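Local atomic coordinates of dihydroneopterin triphosphate diphosphatase (Escherichia coli O157:H7, PDB entry 5U7F), a protein that probably hydrolyses dihydroneopterin triphosphate to dihydroneopterin monophosphate and pyrophosphate for folate biosynthesis, and also cleaves nucleoside triphosphates, with a preference for dATP. Residues Lys58-Ile63 and Phe115-Ala120; Ser11-Ile16 and Glu100-Leu105; Glu68-Ile73 and Ala106-Arg111. One frame throughout, in Å; residues are numbered along the deposited sequence.

Interaction 1. Residues Lys58-Ile63 and Phe115-Ala120; sequences KEEVTI and FTEHLA. With CO (cobalt (II) ion), chain E; CO (cobalt (II) ion), chain F.
Glu60 and Glu117 meet through two of the cobalt ions in the metal centre of this Nudix hydrolase, in which the C-terminal end of the Nudix-box helix faces the loop leading into strand 118-125. Glu60 OE2 bridges the pair, 2.1 Å from each cobalt ion. Glu117 bridges them differently, with one oxygen per ion: OE2 binds the chain E ion and OE1 the chain F ion. The two carboxylate planes stand 71° apart, and Glu60 OE2 lies only 2.6 Å from Glu117 OE2, a closeness the shared cations probably make tolerable. Glu56 and the carbonyl oxygen of Thr40 contribute further ligands from the same chain. Glu117 reaches the ions on an extended chain, its CG anti to the backbone N (chi1 -174°).

Around this shell, water ligands tie in the neighbours: one on the chain E ion donates to Glu59 OE2, and one on the chain F ion donates to Glu60 OE1. A further water donates to Glu60 O, accepts from Glu117 N and hydrogen-bonds His118 ND1, while His118 NE2 is held by Gln37. Further back, the loop is fastened directly to the helix backbone: Thr116 OG1 donates a very short hydrogen bond, 2.5 Å, to Glu59 O.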
# COMPACT_ATOMS: atom_id res chain seq x y z
N LYS A 58 -0.89 -10.52 -2.04
CA LYS A 58 -1.71 -11.72 -2.24
C LYS A 58 -3.02 -11.61 -1.45
O LYS A 58 -4.09 -11.79 -2.02
CB LYS A 58 -0.94 -12.98 -1.82
CG LYS A 58 -1.21 -14.20 -2.71
CD LYS A 58 -0.64 -15.49 -2.12
CE LYS A 58 -1.15 -16.71 -2.89
NZ LYS A 58 -0.70 -18.01 -2.29
N GLU A 59 -2.93 -11.30 -0.15
CA GLU A 59 -4.11 -11.16 0.74
C GLU A 59 -5.10 -10.08 0.33
O GLU A 59 -6.32 -10.30 0.35
CB GLU A 59 -3.66 -10.86 2.20
CG GLU A 59 -2.94 -12.02 2.92
CD GLU A 59 -2.48 -11.65 4.36
OE1 GLU A 59 -1.83 -12.51 5.02
OE2 GLU A 59 -2.78 -10.53 4.83
N GLU A 60 -4.61 -8.90 -0.05
CA GLU A 60 -5.45 -7.73 -0.24
C GLU A 60 -6.02 -7.54 -1.64
O GLU A 60 -7.09 -6.98 -1.79
CB GLU A 60 -4.68 -6.47 0.14
CG GLU A 60 -4.34 -6.46 1.66
CD GLU A 60 -4.04 -5.10 2.23
OE1 GLU A 60 -4.01 -4.13 1.47
OE2 GLU A 60 -3.83 -5.01 3.48
N VAL A 61 -5.29 -7.98 -2.66
CA VAL A 61 -5.82 -7.85 -4.00
C VAL A 61 -5.68 -9.14 -4.80
O VAL A 61 -5.84 -9.12 -6.01
CB VAL A 61 -5.16 -6.69 -4.76
CG1 VAL A 61 -5.45 -5.37 -4.03
CG2 VAL A 61 -3.66 -6.90 -4.92
N THR A 62 -5.44 -10.26 -4.11
CA THR A 62 -5.42 -11.59 -4.75
C THR A 62 -4.51 -11.68 -5.99
O THR A 62 -4.83 -12.34 -6.97
CB THR A 62 -6.84 -12.03 -5.18
OG1 THR A 62 -7.82 -11.46 -4.30
CG2 THR A 62 -6.93 -13.55 -5.15
N ILE A 63 -3.38 -10.99 -5.94
CA ILE A 63 -2.38 -11.07 -6.99
C ILE A 63 -1.21 -11.83 -6.42
O ILE A 63 -0.64 -11.43 -5.42
CB ILE A 63 -1.95 -9.66 -7.48
CG1 ILE A 63 -3.11 -9.01 -8.22
CG2 ILE A 63 -0.69 -9.74 -8.37
CD1 ILE A 63 -2.86 -7.64 -8.83
N PHE A 115 -10.84 -7.99 -3.97
CA PHE A 115 -10.23 -7.46 -2.75
C PHE A 115 -10.86 -8.07 -1.51
O PHE A 115 -11.99 -8.58 -1.57
CB PHE A 115 -10.35 -5.92 -2.72
CG PHE A 115 -11.74 -5.43 -3.02
CD1 PHE A 115 -12.12 -5.12 -4.32
CD2 PHE A 115 -12.68 -5.28 -2.01
CE1 PHE A 115 -13.40 -4.68 -4.61
CE2 PHE A 115 -13.97 -4.83 -2.29
CZ PHE A 115 -14.33 -4.52 -3.59
N THR A 116 -10.15 -8.01 -0.38
CA THR A 116 -10.59 -8.64 0.87
C THR A 116 -10.67 -7.65 2.05
O THR A 116 -11.60 -7.69 2.86
CB THR A 116 -9.65 -9.80 1.24
OG1 THR A 116 -8.32 -9.31 1.40
CG2 THR A 116 -9.65 -10.85 0.16
N GLU A 117 -9.71 -6.74 2.13
CA GLU A 117 -9.57 -5.82 3.25
C GLU A 117 -10.32 -4.49 3.04
O GLU A 117 -10.44 -3.68 3.96
CB GLU A 117 -8.06 -5.57 3.50
CG GLU A 117 -7.69 -4.75 4.73
CD GLU A 117 -6.16 -4.65 4.95
OE1 GLU A 117 -5.59 -3.53 4.80
OE2 GLU A 117 -5.53 -5.70 5.27
N HIS A 118 -10.84 -4.28 1.83
CA HIS A 118 -11.34 -2.96 1.44
C HIS A 118 -12.82 -2.99 0.99
O HIS A 118 -13.40 -4.05 0.93
CB HIS A 118 -10.47 -2.42 0.32
CG HIS A 118 -9.07 -2.12 0.75
ND1 HIS A 118 -8.10 -3.10 0.84
CD2 HIS A 118 -8.48 -0.98 1.18
CE1 HIS A 118 -6.97 -2.57 1.26
NE2 HIS A 118 -7.17 -1.28 1.47
N LEU A 119 -13.37 -1.83 0.66
CA LEU A 119 -14.78 -1.71 0.29
C LEU A 119 -14.99 -1.64 -1.24
O LEU A 119 -16.07 -1.99 -1.76
CB LEU A 119 -15.37 -0.47 0.94
CG LEU A 119 -15.49 -0.44 2.46
CD1 LEU A 119 -15.84 0.94 2.96
CD2 LEU A 119 -16.53 -1.43 2.95
N ALA A 120 -13.95 -1.21 -1.95
CA ALA A 120 -14.03 -0.83 -3.37
C ALA A 120 -12.63 -0.59 -3.89
O ALA A 120 -11.72 -0.40 -3.08
CB ALA A 120 -14.82 0.41 -3.56
CO CO E . -3.51 -6.38 5.04
CO CO F . -3.48 -3.25 4.51
O HOH W 1 -4.31 -8.22 4.29
O HOH W 2 -8.32 -5.61 0.15
O HOH W 3 -3.80 -1.92 2.80
O HOH W 4 -3.29 -7.46 6.61
O HOH W 5 -3.15 -1.71 6.03

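Interaction 2. Residues Ser11-Ile16 and Glu100-Leu105; sequences SILVVI and ESWFCL
The indole of Trp102 carries Leu13 CD2 over one face, 3.8 Å from the centroid of the five-membered ring and 26° off its normal, a CH-pi contact. At the indole edge, NE1 donates to Glu100 OE1, which is approached on its anti side but 31° out of the carboxylate plane and is also hydrogen-bonded to Ser137; CG of Glu100 lies in the ring plane. Leu13 CB meanwhile rests 3.6 Å from Glu100 CD. On the other side of the sheet, the Phe103 ring has Leu13 O at its edge, and its CE1 touches Ile12 CG2 at 3.8 Å.

Between these two faces runs a parallel pairing, Ser11 opposite Glu100 through Ile16 opposite Leu105, joined by five backbone hydrogen bonds. The bond from Phe103 N to Leu13 O is 2.8 Å long. A water donates to Ile12 O and Glu100 OE2, while Ser11 OG is hydrogen-bonded to Asn98.

These are central strands of the mixed Nudix sheet, flanked by strands 36-42 and 72-82. Cys104 reaches the latter through its disulfide to Cys75. Helix 136-147 packs on the Leu13 and Trp102 face, while helix 49-61 lies against Ile12, Val14 and Phe103, so the paired strands form the middle layer of an alpha-beta-alpha sandwich.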
# COMPACT_ATOMS: atom_id res chain seq x y z
N SER A 11 5.70 -1.22 8.85
CA SER A 11 4.77 -1.56 7.77
C SER A 11 5.43 -1.43 6.39
O SER A 11 6.57 -0.95 6.26
CB SER A 11 3.54 -0.68 7.86
OG SER A 11 3.84 0.65 7.45
N ILE A 12 4.71 -1.89 5.39
CA ILE A 12 5.09 -1.78 4.00
C ILE A 12 3.98 -1.11 3.23
O ILE A 12 2.81 -1.09 3.65
CB ILE A 12 5.46 -3.16 3.38
CG1 ILE A 12 4.35 -4.19 3.51
CG2 ILE A 12 6.73 -3.70 4.03
CD1 ILE A 12 3.28 -4.10 2.46
N LEU A 13 4.37 -0.47 2.14
CA LEU A 13 3.46 0.16 1.20
C LEU A 13 3.82 -0.38 -0.17
O LEU A 13 4.99 -0.40 -0.52
CB LEU A 13 3.61 1.69 1.23
CG LEU A 13 3.03 2.48 0.05
CD1 LEU A 13 1.58 2.62 0.29
CD2 LEU A 13 3.68 3.84 -0.06
N VAL A 14 2.85 -0.89 -0.93
CA VAL A 14 3.11 -1.35 -2.29
C VAL A 14 2.28 -0.53 -3.27
O VAL A 14 1.04 -0.59 -3.29
CB VAL A 14 2.81 -2.85 -2.49
CG1 VAL A 14 3.13 -3.25 -3.94
CG2 VAL A 14 3.60 -3.69 -1.51
N VAL A 15 2.96 0.30 -4.04
CA VAL A 15 2.27 1.08 -5.05
C VAL A 15 2.11 0.21 -6.27
O VAL A 15 3.09 -0.15 -6.96
CB VAL A 15 3.00 2.40 -5.37
CG1 VAL A 15 2.23 3.18 -6.36
CG2 VAL A 15 3.17 3.23 -4.10
N ILE A 16 0.85 -0.14 -6.52
CA ILE A 16 0.45 -0.91 -7.69
C ILE A 16 -0.02 0.00 -8.82
O ILE A 16 -0.83 0.90 -8.64
CB ILE A 16 -0.66 -1.93 -7.34
CG1 ILE A 16 -0.13 -2.93 -6.32
CG2 ILE A 16 -1.16 -2.67 -8.59
CD1 ILE A 16 -1.08 -3.99 -5.87
N GLU A 100 7.49 3.01 7.59
CA GLU A 100 6.93 2.41 6.38
C GLU A 100 7.98 2.28 5.29
O GLU A 100 8.60 3.28 4.93
CB GLU A 100 5.80 3.29 5.86
CG GLU A 100 5.13 2.85 4.58
CD GLU A 100 4.07 3.87 4.12
OE1 GLU A 100 4.43 4.95 3.58
OE2 GLU A 100 2.86 3.60 4.34
N SER A 101 8.13 1.08 4.75
CA SER A 101 9.04 0.84 3.61
C SER A 101 8.28 0.68 2.30
O SER A 101 7.24 0.00 2.25
CB SER A 101 9.91 -0.39 3.88
OG SER A 101 10.72 -0.12 5.01
N TRP A 102 8.81 1.27 1.22
CA TRP A 102 8.06 1.40 -0.03
C TRP A 102 8.48 0.35 -1.04
O TRP A 102 9.67 0.08 -1.21
CB TRP A 102 8.24 2.80 -0.67
CG TRP A 102 7.68 3.94 0.09
CD1 TRP A 102 6.92 3.88 1.23
CD2 TRP A 102 7.87 5.32 -0.19
NE1 TRP A 102 6.61 5.14 1.65
CE2 TRP A 102 7.17 6.04 0.79
CE3 TRP A 102 8.56 6.02 -1.18
CZ2 TRP A 102 7.13 7.43 0.81
CZ3 TRP A 102 8.51 7.40 -1.17
CH2 TRP A 102 7.81 8.09 -0.16
N PHE A 103 7.50 -0.18 -1.75
CA PHE A 103 7.70 -1.09 -2.89
C PHE A 103 6.81 -0.63 -4.07
O PHE A 103 5.81 0.09 -3.90
CB PHE A 103 7.35 -2.53 -2.50
CG PHE A 103 8.21 -3.10 -1.42
CD1 PHE A 103 7.97 -2.80 -0.08
CD2 PHE A 103 9.27 -3.93 -1.73
CE1 PHE A 103 8.78 -3.32 0.91
CE2 PHE A 103 10.10 -4.46 -0.73
CZ PHE A 103 9.85 -4.16 0.57
N CYS A 104 7.18 -1.07 -5.27
CA CYS A 104 6.46 -0.70 -6.49
C CYS A 104 6.11 -2.00 -7.19
O CYS A 104 6.89 -2.95 -7.16
CB CYS A 104 7.34 0.24 -7.36
SG CYS A 104 8.36 1.42 -6.38
N LEU A 105 4.91 -2.10 -7.75
CA LEU A 105 4.53 -3.28 -8.51
C LEU A 105 3.82 -2.85 -9.78
O LEU A 105 2.74 -2.27 -9.76
CB LEU A 105 3.64 -4.22 -7.68
CG LEU A 105 3.07 -5.42 -8.45
CD1 LEU A 105 4.19 -6.32 -8.95
CD2 LEU A 105 2.09 -6.20 -7.60
O HOH W 6 2.36 1.20 5.61
O HOH W 7 9.09 -0.58 7.13

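Interaction 3. Residues Glu68-Ile73 and Ala106-Arg111; sequences EQLTLI and ALPHER
Glu68 and Arg111 close this contact with a two-pronged salt bridge at the margin of the Nudix fold, where the loop entering strand 72-82 comes back to the loop leaving strand 97-107. The arginine can be followed outward. Its CB points toward the 68-73 segment, and CG sits between the backbone N and the carbonyl carbon (chi1 65°). CD follows in an extended course before the chain bends at chi3 (79°), turning NE and CZ toward the glutamate. Across the contact, close partners are met at the tip: NH1 donates to Glu68 OE2 at 2.7 Å, and NH2 to Glu68 OE1 at 2.8 Å. Both bonds are almost straight, and each uses the syn lone pair of its oxygen.

The carboxylate and guanidinium planes differ by just 2°, making this an end-on pairing in which each nitrogen has its own oxygen. Two parallel bonds help to fix the rotation of both flat groups. Ile63, from the turn after helix 49-61, touches both partners as well as Leu70 and Leu107, giving the ion pair an apolar neighbour.

Beside the bridge lies a small hydrophobic patch. Leu70 sends CD1 to Leu107 CD2, 3.8 Å away, and its other methyl, CD2, toward CD of Pro108. The backbones themselves have begun to part here: the CA atoms of Leu70 and Leu107 are 7.4 Å apart, and water enters between the chains. One water accepts from Ala106 N and lies doubtfully close to Thr71 O. A second bridges the chains, accepting from Thr71 N at 3.1 Å and donating to Ala106 O at 2.6 Å.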
# COMPACT_ATOMS: atom_id res chain seq x y z
N GLU A 68 2.75 -15.45 -11.05
CA GLU A 68 2.60 -14.60 -12.24
C GLU A 68 3.92 -14.08 -12.77
O GLU A 68 3.93 -13.33 -13.73
CB GLU A 68 1.71 -13.40 -11.95
CG GLU A 68 0.23 -13.69 -11.77
CD GLU A 68 -0.64 -12.47 -12.05
OE1 GLU A 68 -0.25 -11.64 -12.91
OE2 GLU A 68 -1.72 -12.34 -11.44
N GLN A 69 5.02 -14.44 -12.12
CA GLN A 69 6.34 -13.96 -12.51
C GLN A 69 6.39 -12.44 -12.63
O GLN A 69 7.10 -11.89 -13.47
CB GLN A 69 6.76 -14.61 -13.83
CG GLN A 69 6.13 -15.98 -14.05
CD GLN A 69 6.91 -16.86 -14.97
OE1 GLN A 69 8.12 -16.67 -15.16
NE2 GLN A 69 6.23 -17.84 -15.56
N LEU A 70 5.63 -11.76 -11.79
CA LEU A 70 5.70 -10.31 -11.73
C LEU A 70 6.90 -9.97 -10.86
O LEU A 70 7.41 -10.82 -10.15
CB LEU A 70 4.41 -9.71 -11.16
CG LEU A 70 3.13 -10.09 -11.91
CD1 LEU A 70 1.92 -9.87 -11.04
CD2 LEU A 70 2.98 -9.30 -13.21
N THR A 71 7.32 -8.71 -10.91
CA THR A 71 8.51 -8.27 -10.19
C THR A 71 8.16 -7.19 -9.15
O THR A 71 7.76 -6.07 -9.49
CB THR A 71 9.56 -7.73 -11.17
OG1 THR A 71 9.76 -8.68 -12.22
CG2 THR A 71 10.88 -7.49 -10.45
N LEU A 72 8.30 -7.56 -7.89
CA LEU A 72 8.07 -6.62 -6.80
C LEU A 72 9.35 -5.82 -6.57
O LEU A 72 10.38 -6.37 -6.20
CB LEU A 72 7.66 -7.36 -5.54
CG LEU A 72 7.45 -6.48 -4.31
CD1 LEU A 72 6.18 -5.67 -4.47
CD2 LEU A 72 7.42 -7.33 -3.05
N ILE A 73 9.31 -4.52 -6.83
CA ILE A 73 10.53 -3.72 -6.72
C ILE A 73 10.61 -3.03 -5.37
O ILE A 73 9.66 -2.38 -4.93
CB ILE A 73 10.60 -2.68 -7.84
CG1 ILE A 73 10.68 -3.39 -9.20
CG2 ILE A 73 11.79 -1.72 -7.62
CD1 ILE A 73 10.55 -2.47 -10.37
N ALA A 106 4.46 -3.16 -10.90
CA ALA A 106 3.99 -2.79 -12.22
C ALA A 106 3.24 -3.98 -12.79
O ALA A 106 3.82 -5.05 -12.90
CB ALA A 106 5.15 -2.40 -13.10
N LEU A 107 1.95 -3.82 -13.07
CA LEU A 107 1.21 -4.82 -13.81
C LEU A 107 1.26 -4.44 -15.28
O LEU A 107 1.42 -3.26 -15.61
CB LEU A 107 -0.24 -4.92 -13.34
CG LEU A 107 -0.41 -5.13 -11.83
CD1 LEU A 107 -1.89 -5.16 -11.49
CD2 LEU A 107 0.28 -6.41 -11.35
N PRO A 108 1.13 -5.42 -16.17
CA PRO A 108 1.23 -5.02 -17.58
C PRO A 108 0.04 -4.20 -18.06
O PRO A 108 0.22 -3.33 -18.91
CB PRO A 108 1.31 -6.37 -18.33
CG PRO A 108 0.83 -7.39 -17.38
CD PRO A 108 1.15 -6.88 -16.00
N HIS A 109 -1.13 -4.46 -17.49
CA HIS A 109 -2.37 -3.78 -17.85
C HIS A 109 -3.22 -3.56 -16.59
O HIS A 109 -3.06 -4.26 -15.60
CB HIS A 109 -3.20 -4.60 -18.86
CG HIS A 109 -2.46 -4.95 -20.12
ND1 HIS A 109 -2.35 -4.09 -21.19
CD2 HIS A 109 -1.82 -6.09 -20.48
CE1 HIS A 109 -1.66 -4.68 -22.16
NE2 HIS A 109 -1.32 -5.89 -21.75
N GLU A 110 -4.13 -2.60 -16.66
CA GLU A 110 -5.18 -2.51 -15.65
C GLU A 110 -5.90 -3.86 -15.67
O GLU A 110 -5.92 -4.55 -16.71
CB GLU A 110 -6.13 -1.34 -15.92
CG GLU A 110 -5.38 -0.02 -15.98
CD GLU A 110 -6.25 1.17 -16.26
OE1 GLU A 110 -7.49 1.05 -16.23
OE2 GLU A 110 -5.68 2.26 -16.51
N ARG A 111 -6.40 -4.30 -14.52
CA ARG A 111 -7.20 -5.52 -14.47
C ARG A 111 -8.28 -5.42 -13.43
O ARG A 111 -8.35 -4.49 -12.63
CB ARG A 111 -6.33 -6.74 -14.17
CG ARG A 111 -5.70 -6.71 -12.79
CD ARG A 111 -5.11 -8.03 -12.36
NE ARG A 111 -3.81 -8.27 -12.98
CZ ARG A 111 -3.03 -9.31 -12.70
NH1 ARG A 111 -3.41 -10.21 -11.80
NH2 ARG A 111 -1.86 -9.44 -13.33
O HOH W 8 7.30 -4.10 -10.85
O HOH W 9 5.94 -6.56 -12.64

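In the fold
Chemistry follows depth in these three contacts. Interaction 2 is the buried core, where direct backbone bonds and apolar side chains dominate; interaction 3 lies at the surface, held by charge, a few methyls and bridging water; interaction 1 is partly buried, and metal ions do much of the joining, with a direct hydrogen bond and water beside them. Interactions 2 and 3 share strand 97-107, which pairs with strand 10-18 along one edge and strand 72-82 along the other; Cys104 N lies 2.8 Å from Ile73 O where they meet. Residues 58-63 connect the rest: Val61 packs on Ile16 of interaction 2, and Ile63 on Leu70 and Leu107 of interaction 3, linking the metal-bearing helix and the loop after it to both.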